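PDB 5OCR: kappa-carrageenase from Zobellia galactanivorans, which probably hydrolyses kappa-carrageenan, a sulfated galactan of red algae, through the glycoside hydrolase family 16 domain that makes up this chain. Local coordinates for residues Ala68-Arg73 / Met275-Val280; Phe86-Phe91 / Leu237-Arg242; Phe102-Gln107 / Pro117-Tyr122. One frame throughout, in Å; residues are numbered along the deposited sequence. Where two conformers were deposited one is given.

Every touching residue of contacts 2 and 3 is buried in the jelly-roll sandwich; contact 1, farthest out, has one buried face and one partly exposed. Contacts 1 and 2 are edge-to-edge pairings of antiparallel strands, built chiefly on backbone hydrogen bonds; strands 67-74 and 86-97 are themselves neighbours, so the two pairings run on into each other. Contact 3 is of another kind: its strands face each other across the sandwich and meet chiefly through aromatic and aliphatic side chains, without hydrogen bonds. Strand 273-285 of contact 1 neighbours strand 100-107, and strand 233-241 of contact 2 neighbours strand 115-122. Chemistry follows position, with a magnesium site bordering contact 1 and buried serines marking contact 2.

Contact 1. Residues Ala68-Arg73 / Met275-Val280; sequences AELTMR and MYVDYV. With MG (magnesium ion), chain F.
Val277 completes a short antiparallel ladder with Ala68, and the very next residue, Asp278, turns a corner in the chain and chelates a magnesium ion through both its backbone O (2.4 Å) and its side-chain OD1 (2.5 Å). A water and residues Glu30 and Gly66 complete the metal's partners, while OD2 of the same carboxylate forms a salt bridge with Lys105.

Before this corner the strands bond twice at each of two pairs. Ala68 O accepts Val277 N at 2.8 Å, and Ala68 N returns a bond to Val277 O; Leu70 and Met275 repeat the exchange, with Met275 N 2.9 Å from Leu70 O. The apolar side chains of these four residues share one face of the sheet. There Leu70 CB lies 3.7 Å from Met275 CG, and in at least one of its two conformers Leu70 CD1 also meets Val277 CG2.

On the other face Glu69 and Tyr276 run side by side and point the same way. With CG anti to the backbone N (chi1 177°) and the chain extended beyond, Glu69 lays CG 3.6 Å from Tyr276 CE1, its carboxylate 38° from the ring plane. Ser274 hydrogen-bonds Glu69 OE2.

Such pairing of strands far apart in sequence is characteristic of the family 16 beta-jelly-roll, here bordered by a magnesium site.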
loop_
_atom_site.group_PDB
_atom_site.type_symbol
_atom_site.label_atom_id
_atom_site.label_comp_id
_atom_site.label_asym_id
_atom_site.label_seq_id
_atom_site.Cartn_x
_atom_site.Cartn_y
_atom_site.Cartn_z
ATOM N N ALA A 68 1.860 -14.589 5.919
ATOM C CA ALA A 68 0.508 -14.033 6.009
ATOM C C ALA A 68 -0.062 -13.978 4.657
ATOM O O ALA A 68 0.627 -13.572 3.721
ATOM C CB ALA A 68 0.580 -12.640 6.571
ATOM N N GLU A 69 -1.379 -14.242 4.589
ATOM C CA GLU A 69 -2.114 -14.255 3.300
ATOM C C GLU A 69 -3.255 -13.231 3.369
ATOM O O GLU A 69 -4.052 -13.317 4.325
ATOM C CB GLU A 69 -2.659 -15.690 3.042
ATOM C CG GLU A 69 -3.503 -15.764 1.755
ATOM C CD GLU A 69 -3.953 -17.153 1.331
ATOM O OE1 GLU A 69 -3.710 -18.098 2.077
ATOM O OE2 GLU A 69 -4.521 -17.302 0.204
ATOM N N LEU A 70 -3.332 -12.247 2.470
ATOM C CA LEU A 70 -4.389 -11.268 2.496
ATOM C C LEU A 70 -5.184 -11.508 1.197
ATOM O O LEU A 70 -4.609 -11.573 0.124
ATOM C CB LEU A 70 -3.784 -9.836 2.554
ATOM C CG LEU A 70 -2.967 -9.533 3.815
ATOM C CD1 LEU A 70 -1.541 -10.057 3.738
ATOM C CD2 LEU A 70 -2.878 -8.017 4.025
ATOM N N THR A 71 -6.504 -11.633 1.313
ATOM C CA THR A 71 -7.309 -12.151 0.204
ATOM C C THR A 71 -8.426 -11.193 -0.198
ATOM O O THR A 71 -9.135 -10.642 0.708
ATOM C CB THR A 71 -7.934 -13.525 0.635
ATOM O OG1 THR A 71 -6.854 -14.406 0.985
ATOM C CG2 THR A 71 -8.709 -14.211 -0.509
ATOM N N MET A 72 -8.600 -11.010 -1.494
ATOM C CA MET A 72 -9.767 -10.282 -2.067
ATOM C C MET A 72 -10.867 -11.298 -2.363
ATOM O O MET A 72 -10.623 -12.260 -3.074
ATOM C CB MET A 72 -9.320 -9.607 -3.377
ATOM C CG MET A 72 -10.449 -8.772 -4.035
ATOM S SD MET A 72 -10.840 -7.321 -3.074
ATOM C CE MET A 72 -9.257 -6.387 -3.205
ATOM N N ARG A 73 -12.075 -11.109 -1.799
ATOM C CA ARG A 73 -13.170 -12.093 -1.975
ATOM C C ARG A 73 -14.376 -11.391 -2.571
ATOM O O ARG A 73 -14.609 -10.184 -2.335
ATOM C CB ARG A 73 -13.636 -12.628 -0.609
ATOM C CG ARG A 73 -12.560 -13.550 -0.030
ATOM C CD ARG A 73 -13.117 -14.286 1.165
ATOM N NE ARG A 73 -11.992 -14.847 1.935
ATOM C CZ ARG A 73 -11.310 -15.936 1.610
ATOM N NH1 ARG A 73 -11.637 -16.636 0.506
ATOM N NH2 ARG A 73 -10.300 -16.348 2.389
ATOM N N MET A 275 -2.526 -11.866 -1.928
ATOM C CA MET A 275 -1.085 -11.519 -1.738
ATOM C C MET A 275 -0.528 -12.229 -0.515
ATOM O O MET A 275 -1.278 -12.614 0.379
ATOM C CB MET A 275 -0.828 -9.976 -1.616
ATOM C CG MET A 275 -1.538 -9.400 -0.374
ATOM S SD MET A 275 -1.353 -7.614 -0.264
ATOM C CE MET A 275 0.351 -7.443 0.231
ATOM N N TYR A 276 0.794 -12.335 -0.440
ATOM C CA TYR A 276 1.440 -13.048 0.679
ATOM C C TYR A 276 2.563 -12.199 1.234
ATOM O O TYR A 276 3.356 -11.555 0.462
ATOM C CB TYR A 276 2.080 -14.366 0.136
ATOM C CG TYR A 276 1.014 -15.250 -0.418
ATOM C CD1 TYR A 276 0.344 -16.143 0.441
ATOM C CD2 TYR A 276 0.660 -15.208 -1.777
ATOM C CE1 TYR A 276 -0.689 -16.976 -0.086
ATOM C CE2 TYR A 276 -0.385 -16.025 -2.292
ATOM C CZ TYR A 276 -1.026 -16.885 -1.422
ATOM O OH TYR A 276 -1.984 -17.712 -1.932
ATOM N N VAL A 277 2.710 -12.200 2.547
ATOM C CA VAL A 277 3.754 -11.411 3.160
ATOM C C VAL A 277 4.552 -12.333 4.120
ATOM O O VAL A 277 3.966 -12.902 5.081
ATOM C CB VAL A 277 3.135 -10.257 3.977
ATOM C CG1 VAL A 277 4.256 -9.395 4.564
ATOM C CG2 VAL A 277 2.165 -9.362 3.158
ATOM N N ASP A 278 5.870 -12.422 3.918
ATOM C CA ASP A 278 6.707 -13.210 4.795
ATOM C C ASP A 278 7.074 -12.414 6.015
ATOM O O ASP A 278 7.115 -12.980 7.115
ATOM C CB ASP A 278 7.958 -13.656 3.974
ATOM C CG ASP A 278 8.851 -14.715 4.713
ATOM O OD1 ASP A 278 8.409 -15.338 5.669
ATOM O OD2 ASP A 278 10.027 -14.801 4.359
ATOM N N TYR A 279 7.345 -11.136 5.910
ATOM C CA TYR A 279 7.595 -10.331 7.146
ATOM C C TYR A 279 7.352 -8.863 6.831
ATOM O O TYR A 279 7.326 -8.452 5.649
ATOM C CB TYR A 279 9.039 -10.542 7.671
ATOM C CG TYR A 279 10.151 -9.996 6.781
ATOM C CD1 TYR A 279 10.351 -8.608 6.564
ATOM C CD2 TYR A 279 11.011 -10.889 6.166
ATOM C CE1 TYR A 279 11.397 -8.153 5.760
ATOM C CE2 TYR A 279 12.032 -10.450 5.333
ATOM C CZ TYR A 279 12.233 -9.072 5.145
ATOM O OH TYR A 279 13.267 -8.607 4.367
ATOM N N VAL A 280 7.187 -8.106 7.918
ATOM C CA VAL A 280 7.264 -6.658 7.872
ATOM C C VAL A 280 8.165 -6.262 8.981
ATOM O O VAL A 280 8.078 -6.798 10.131
ATOM C CB VAL A 280 5.901 -5.974 7.916
ATOM C CG1 VAL A 280 5.085 -6.415 9.183
ATOM C CG2 VAL A 280 6.094 -4.433 7.862
HETATM MG MG MG F . 7.585 -15.137 8.021
HETATM O O HOH W 1 8.706 -16.932 9.167
#

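Contact 2. Residues Phe86-Phe91 / Leu237-Arg242; sequences FTSGIF and LSLGLR
Leu237 and Phe91 form an antiparallel hydrogen-bonded pair: Leu237 N reaches Phe91 O at 2.7 Å, and Phe91 N reaches Leu237 O at the same length. The two CB atoms stand near each other on one face of the sheet, but the Phe91 ring leads away to join Phe31 and Trp41.

Ser238 faces Ile90 in the following non-hydrogen-bonded pair, its CB 3.7 Å from Ile90 CG1. Its OG lies between its own backbone N and carbonyl carbon (chi1 63°) and turns to the adjacent strand, where Trp120 NE1 hydrogen-bonds it, as does Ser118 OG in at least one of its two conformers, so this buried hydroxyl is satisfied.

At Leu239 the backbones begin to part. Leu239 N makes a weak bond of 3.4 Å to Gly89 O, and Leu239 O is taken by a side chain, Ser88 OG, at 2.7 Å. The hydroxyl thus bridges the widening gap, meeting the carbonyl at a C=O...OG angle of 133°.

Gly240, lacking a side chain, allows the guanidinium of Arg242 to fold back beside the strand. Leu241 keeps touch with Phe86 through apolar groups: its CD2 is 3.6 Å from Phe86 CD2, while CD1 sits above one ring face, offset toward the rim.

Arg242 NH1 donates to Leu241 O at 2.9 Å, from 51° out of the carbonyl plane though within the plane of its own guanidinium. NH2 forms a salt bridge with Glu143, and NE bonds Gln146. Paired strands that splay toward one end, with a serine side chain replacing a backbone donor where they part, here form part of the curved antiparallel framework of the family 16 jelly-roll.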
loop_
_atom_site.group_PDB
_atom_site.type_symbol
_atom_site.label_atom_id
_atom_site.label_comp_id
_atom_site.label_asym_id
_atom_site.label_seq_id
_atom_site.Cartn_x
_atom_site.Cartn_y
_atom_site.Cartn_z
ATOM N N PHE A 86 -16.931 -6.482 -3.197
ATOM C CA PHE A 86 -15.784 -7.287 -2.685
ATOM C C PHE A 86 -15.362 -6.900 -1.255
ATOM O O PHE A 86 -15.579 -5.758 -0.831
ATOM C CB PHE A 86 -14.617 -6.997 -3.601
ATOM C CG PHE A 86 -14.837 -7.474 -4.982
ATOM C CD1 PHE A 86 -14.450 -8.791 -5.352
ATOM C CD2 PHE A 86 -15.524 -6.661 -5.924
ATOM C CE1 PHE A 86 -14.685 -9.244 -6.670
ATOM C CE2 PHE A 86 -15.776 -7.133 -7.221
ATOM C CZ PHE A 86 -15.350 -8.410 -7.587
ATOM N N THR A 87 -14.666 -7.827 -0.575
ATOM C CA THR A 87 -13.972 -7.503 0.663
ATOM C C THR A 87 -12.519 -7.887 0.545
ATOM O O THR A 87 -12.176 -8.828 -0.185
ATOM C CB THR A 87 -14.633 -8.175 1.927
ATOM O OG1 THR A 87 -14.591 -9.620 1.821
ATOM C CG2 THR A 87 -16.116 -7.646 2.074
ATOM N N SER A 88 -11.730 -7.213 1.344
ATOM C CA SER A 88 -10.303 -7.506 1.347
ATOM C C SER A 88 -9.690 -7.599 2.707
ATOM O O SER A 88 -10.386 -7.672 3.744
ATOM C CB SER A 88 -9.594 -6.545 0.383
ATOM O OG SER A 88 -8.265 -7.035 0.146
ATOM N N GLY A 89 -8.357 -7.691 2.734
ATOM C CA GLY A 89 -7.675 -7.842 4.039
ATOM C C GLY A 89 -6.539 -6.838 4.183
ATOM O O GLY A 89 -6.000 -6.374 3.163
ATOM N N ILE A 90 -6.172 -6.479 5.420
ATOM C CA ILE A 90 -5.248 -5.366 5.639
ATOM C C ILE A 90 -4.558 -5.531 6.981
ATOM O O ILE A 90 -5.231 -5.876 7.930
ATOM C CB ILE A 90 -5.920 -3.990 5.528
ATOM C CG1 ILE A 90 -4.944 -2.851 5.950
ATOM C CG2 ILE A 90 -7.224 -3.915 6.369
ATOM C CD1 ILE A 90 -5.441 -1.446 5.514
ATOM N N PHE A 91 -3.227 -5.379 7.016
ATOM C CA PHE A 91 -2.516 -5.188 8.251
ATOM C C PHE A 91 -2.193 -3.720 8.400
ATOM O O PHE A 91 -1.456 -3.153 7.558
ATOM C CB PHE A 91 -1.168 -5.934 8.253
ATOM C CG PHE A 91 -1.301 -7.402 8.399
ATOM C CD1 PHE A 91 -1.550 -7.971 9.646
ATOM C CD2 PHE A 91 -1.137 -8.224 7.312
ATOM C CE1 PHE A 91 -1.673 -9.375 9.784
ATOM C CE2 PHE A 91 -1.213 -9.611 7.475
ATOM C CZ PHE A 91 -1.498 -10.186 8.712
ATOM N N LEU A 237 -0.074 -2.964 5.226
ATOM C CA LEU A 237 0.002 -3.913 4.075
ATOM C C LEU A 237 -1.441 -4.223 3.688
ATOM O O LEU A 237 -2.258 -4.638 4.564
ATOM C CB LEU A 237 0.669 -5.190 4.568
ATOM C CG LEU A 237 2.136 -5.119 4.999
ATOM C CD1 LEU A 237 2.450 -6.204 6.065
ATOM C CD2 LEU A 237 2.994 -5.252 3.761
ATOM N N SER A 238 -1.786 -4.030 2.423
ATOM C CA SER A 238 -3.190 -4.304 2.069
ATOM C C SER A 238 -3.282 -4.736 0.601
ATOM O O SER A 238 -2.395 -4.443 -0.217
ATOM C CB SER A 238 -3.991 -3.072 2.347
ATOM O OG SER A 238 -3.561 -1.980 1.515
ATOM N N LEU A 239 -4.417 -5.363 0.275
ATOM C CA LEU A 239 -4.682 -5.810 -1.104
ATOM C C LEU A 239 -5.845 -4.940 -1.659
ATOM O O LEU A 239 -6.994 -5.049 -1.194
ATOM C CB LEU A 239 -4.978 -7.348 -1.153
ATOM C CG LEU A 239 -5.208 -7.876 -2.556
ATOM C CD1 LEU A 239 -3.966 -7.726 -3.475
ATOM C CD2 LEU A 239 -5.567 -9.374 -2.405
ATOM N N GLY A 240 -5.518 -4.045 -2.585
ATOM C CA GLY A 240 -6.487 -3.110 -3.129
ATOM C C GLY A 240 -7.199 -3.664 -4.334
ATOM O O GLY A 240 -6.723 -4.656 -4.933
ATOM N N LEU A 241 -8.414 -3.166 -4.629
ATOM C CA LEU A 241 -9.117 -3.517 -5.856
ATOM C C LEU A 241 -8.852 -2.521 -6.939
ATOM O O LEU A 241 -8.680 -1.297 -6.699
ATOM C CB LEU A 241 -10.646 -3.544 -5.516
ATOM C CG LEU A 241 -11.571 -4.240 -6.471
ATOM C CD1 LEU A 241 -11.244 -5.720 -6.540
ATOM C CD2 LEU A 241 -13.040 -3.998 -6.042
ATOM N N ARG A 242 -8.698 -3.024 -8.178
ATOM C CA ARG A 242 -8.431 -2.180 -9.330
ATOM C C ARG A 242 -9.283 -2.595 -10.533
ATOM O O ARG A 242 -10.029 -3.529 -10.491
ATOM C CB ARG A 242 -6.974 -2.329 -9.812
ATOM C CG ARG A 242 -5.985 -1.943 -8.687
ATOM C CD ARG A 242 -6.010 -0.441 -8.493
ATOM N NE ARG A 242 -4.927 0.053 -7.562
ATOM C CZ ARG A 242 -5.101 0.274 -6.245
ATOM N NH1 ARG A 242 -6.278 -0.037 -5.647
ATOM N NH2 ARG A 242 -4.115 0.790 -5.498
#

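Contact 3. Residues Phe102-Gln107 / Pro117-Tyr122; sequences FEAKIQ and PSFWLY
Phe119 drives its ring from strand 117-122 against Ala104 of strand 102-107, and the methyl sits squarely over one face. Ala104 CB is 3.6 Å from the centroid of the Phe119 ring and 13° off its normal, a close CH-pi contact. Placing CG anti to the backbone N sends the ring across the gap between the strands, and a chi2 of 38°, well away from the perpendicular setting usual for phenylalanine, turns its face to the methyl.

The far end of the same ring abuts the opposing backbone. Phe119 CE2 comes to 3.4 Å from Ala104 N, Phe102 O lies at the ring edge near its plane, and Phe119 CZ is 3.9 Å from Phe102 CB. At the root of the side chain Ile106 closes in: its chain is extended at chi2, bringing CD1 to 3.7 Å from Phe119 CB.

Farther along, Leu121 and Phe102 make a second CH-pi contact. Leu121 CD1 stands 3.8 Å from the centroid of the Phe102 ring, nearly along the ring normal, while Leu121 CD2 lies 3.8 Å from Phe102 CD1, so both methyls of the fork engage the ring. Chi1 of Leu121, pulled to -37° from the staggered value, sets the fork over the Phe102 ring.

Glu103 points out of this layer, and its carboxylate hydrogen-bonds Tyr279 and Thr12. Leu237 and Val141, on neighbouring strands of the sheet that carries Phe119, also pack against that ring. Two antiparallel strands with axes 8.5 Å apart, with side chains, not backbone hydrogen bonds, spanning the gap, are the mark of a hydrophobic core between the stacked sheets of a beta-sandwich, here the family 16 jelly-roll.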
loop_
_atom_site.group_PDB
_atom_site.type_symbol
_atom_site.label_atom_id
_atom_site.label_comp_id
_atom_site.label_asym_id
_atom_site.label_seq_id
_atom_site.Cartn_x
_atom_site.Cartn_y
_atom_site.Cartn_z
ATOM N N PHE A 102 11.406 1.101 6.589
ATOM C CA PHE A 102 10.231 0.206 6.536
ATOM C C PHE A 102 10.428 -0.852 5.461
ATOM O O PHE A 102 10.716 -0.452 4.285
ATOM C CB PHE A 102 8.974 1.025 6.224
ATOM C CG PHE A 102 8.851 2.251 7.111
ATOM C CD1 PHE A 102 8.068 2.184 8.266
ATOM C CD2 PHE A 102 9.552 3.437 6.868
ATOM C CE1 PHE A 102 8.057 3.242 9.172
ATOM C CE2 PHE A 102 9.472 4.545 7.720
ATOM C CZ PHE A 102 8.703 4.439 8.897
ATOM N N GLU A 103 10.280 -2.135 5.784
ATOM C CA GLU A 103 10.564 -3.158 4.777
ATOM C C GLU A 103 9.580 -4.283 4.883
ATOM O O GLU A 103 9.201 -4.631 6.048
ATOM C CB GLU A 103 11.992 -3.695 5.150
ATOM C CG GLU A 103 12.528 -4.669 4.048
ATOM C CD GLU A 103 13.965 -5.153 4.355
ATOM O OE1 GLU A 103 14.889 -4.342 4.113
ATOM O OE2 GLU A 103 14.122 -6.304 4.833
ATOM N N ALA A 104 9.155 -4.843 3.750
ATOM C CA ALA A 104 8.311 -6.013 3.741
ATOM C C ALA A 104 8.712 -6.909 2.632
ATOM O O ALA A 104 9.219 -6.467 1.582
ATOM C CB ALA A 104 6.836 -5.517 3.600
ATOM N N LYS A 105 8.590 -8.194 2.908
ATOM C CA LYS A 105 8.861 -9.221 1.857
ATOM C C LYS A 105 7.522 -9.782 1.369
ATOM O O LYS A 105 6.701 -10.357 2.153
ATOM C CB LYS A 105 9.841 -10.300 2.426
ATOM C CG LYS A 105 10.070 -11.541 1.474
ATOM C CD LYS A 105 11.088 -12.408 2.221
ATOM C CE LYS A 105 11.228 -13.734 1.547
ATOM N NZ LYS A 105 12.078 -14.467 2.531
ATOM N N ILE A 106 7.249 -9.518 0.101
ATOM C CA ILE A 106 5.882 -9.682 -0.436
ATOM C C ILE A 106 5.863 -10.434 -1.746
ATOM O O ILE A 106 6.746 -10.192 -2.650
ATOM C CB ILE A 106 5.249 -8.256 -0.671
ATOM C CG1 ILE A 106 5.057 -7.470 0.665
ATOM C CG2 ILE A 106 3.891 -8.398 -1.505
ATOM C CD1 ILE A 106 4.828 -5.963 0.406
ATOM N N GLN A 107 4.878 -11.335 -1.889
ATOM C CA GLN A 107 4.628 -11.849 -3.225
ATOM C C GLN A 107 3.233 -11.406 -3.662
ATOM O O GLN A 107 2.298 -11.375 -2.855
ATOM C CB GLN A 107 4.617 -13.398 -3.115
ATOM C CG GLN A 107 4.138 -14.101 -4.415
ATOM C CD GLN A 107 4.410 -15.609 -4.408
ATOM O OE1 GLN A 107 5.464 -16.109 -3.905
ATOM N NE2 GLN A 107 3.425 -16.362 -4.871
ATOM N N PRO A 117 -1.515 -5.421 -4.659
ATOM C CA PRO A 117 -0.796 -5.654 -3.411
ATOM C C PRO A 117 0.090 -4.454 -3.068
ATOM O O PRO A 117 0.825 -3.964 -3.960
ATOM C CB PRO A 117 0.143 -6.828 -3.724
ATOM C CG PRO A 117 -0.464 -7.532 -4.941
ATOM C CD PRO A 117 -1.170 -6.399 -5.723
ATOM N N SER A 118 -0.033 -3.951 -1.837
ATOM C CA SER A 118 0.576 -2.653 -1.505
ATOM C C SER A 118 1.200 -2.690 -0.127
ATOM O O SER A 118 0.738 -3.436 0.795
ATOM C CB SER A 118 -0.439 -1.499 -1.618
ATOM O OG SER A 118 -1.390 -1.535 -0.566
ATOM N N PHE A 119 2.329 -1.967 0.005
ATOM C CA PHE A 119 2.920 -1.725 1.346
ATOM C C PHE A 119 3.030 -0.200 1.415
ATOM O O PHE A 119 3.608 0.432 0.507
ATOM C CB PHE A 119 4.328 -2.371 1.328
ATOM C CG PHE A 119 5.153 -2.112 2.561
ATOM C CD1 PHE A 119 4.562 -2.081 3.894
ATOM C CD2 PHE A 119 6.573 -2.101 2.463
ATOM C CE1 PHE A 119 5.412 -1.922 4.997
ATOM C CE2 PHE A 119 7.375 -1.957 3.589
ATOM C CZ PHE A 119 6.796 -1.860 4.871
ATOM N N TRP A 120 2.501 0.422 2.476
ATOM C CA TRP A 120 2.392 1.881 2.420
ATOM C C TRP A 120 2.200 2.440 3.805
ATOM O O TRP A 120 1.852 1.697 4.744
ATOM C CB TRP A 120 1.258 2.310 1.452
ATOM C CG TRP A 120 -0.112 1.738 1.729
ATOM C CD1 TRP A 120 -0.519 0.370 1.714
ATOM C CD2 TRP A 120 -1.309 2.503 2.062
ATOM N NE1 TRP A 120 -1.849 0.284 1.979
ATOM C CE2 TRP A 120 -2.378 1.538 2.250
ATOM C CE3 TRP A 120 -1.590 3.867 2.176
ATOM C CZ2 TRP A 120 -3.719 1.943 2.508
ATOM C CZ3 TRP A 120 -2.923 4.275 2.543
ATOM C CH2 TRP A 120 -3.968 3.347 2.675
ATOM N N LEU A 121 2.488 3.726 3.947
ATOM C CA LEU A 121 2.466 4.413 5.278
ATOM C C LEU A 121 1.474 5.546 5.092
ATOM O O LEU A 121 1.526 6.233 4.091
ATOM C CB LEU A 121 3.867 4.981 5.662
ATOM C CG LEU A 121 5.048 4.052 5.221
ATOM C CD1 LEU A 121 6.398 4.747 5.422
ATOM C CD2 LEU A 121 5.004 2.747 6.025
ATOM N N TYR A 122 0.533 5.800 6.045
ATOM C CA TYR A 122 -0.370 6.910 5.813
ATOM C C TYR A 122 -0.815 7.482 7.157
ATOM O O TYR A 122 -0.827 6.777 8.174
ATOM C CB TYR A 122 -1.592 6.568 4.952
ATOM C CG TYR A 122 -2.687 5.786 5.626
ATOM C CD1 TYR A 122 -2.501 4.438 5.978
ATOM C CD2 TYR A 122 -3.899 6.379 5.859
ATOM C CE1 TYR A 122 -3.523 3.689 6.573
ATOM C CE2 TYR A 122 -4.931 5.660 6.421
ATOM C CZ TYR A 122 -4.735 4.325 6.800
ATOM O OH TYR A 122 -5.795 3.685 7.398
#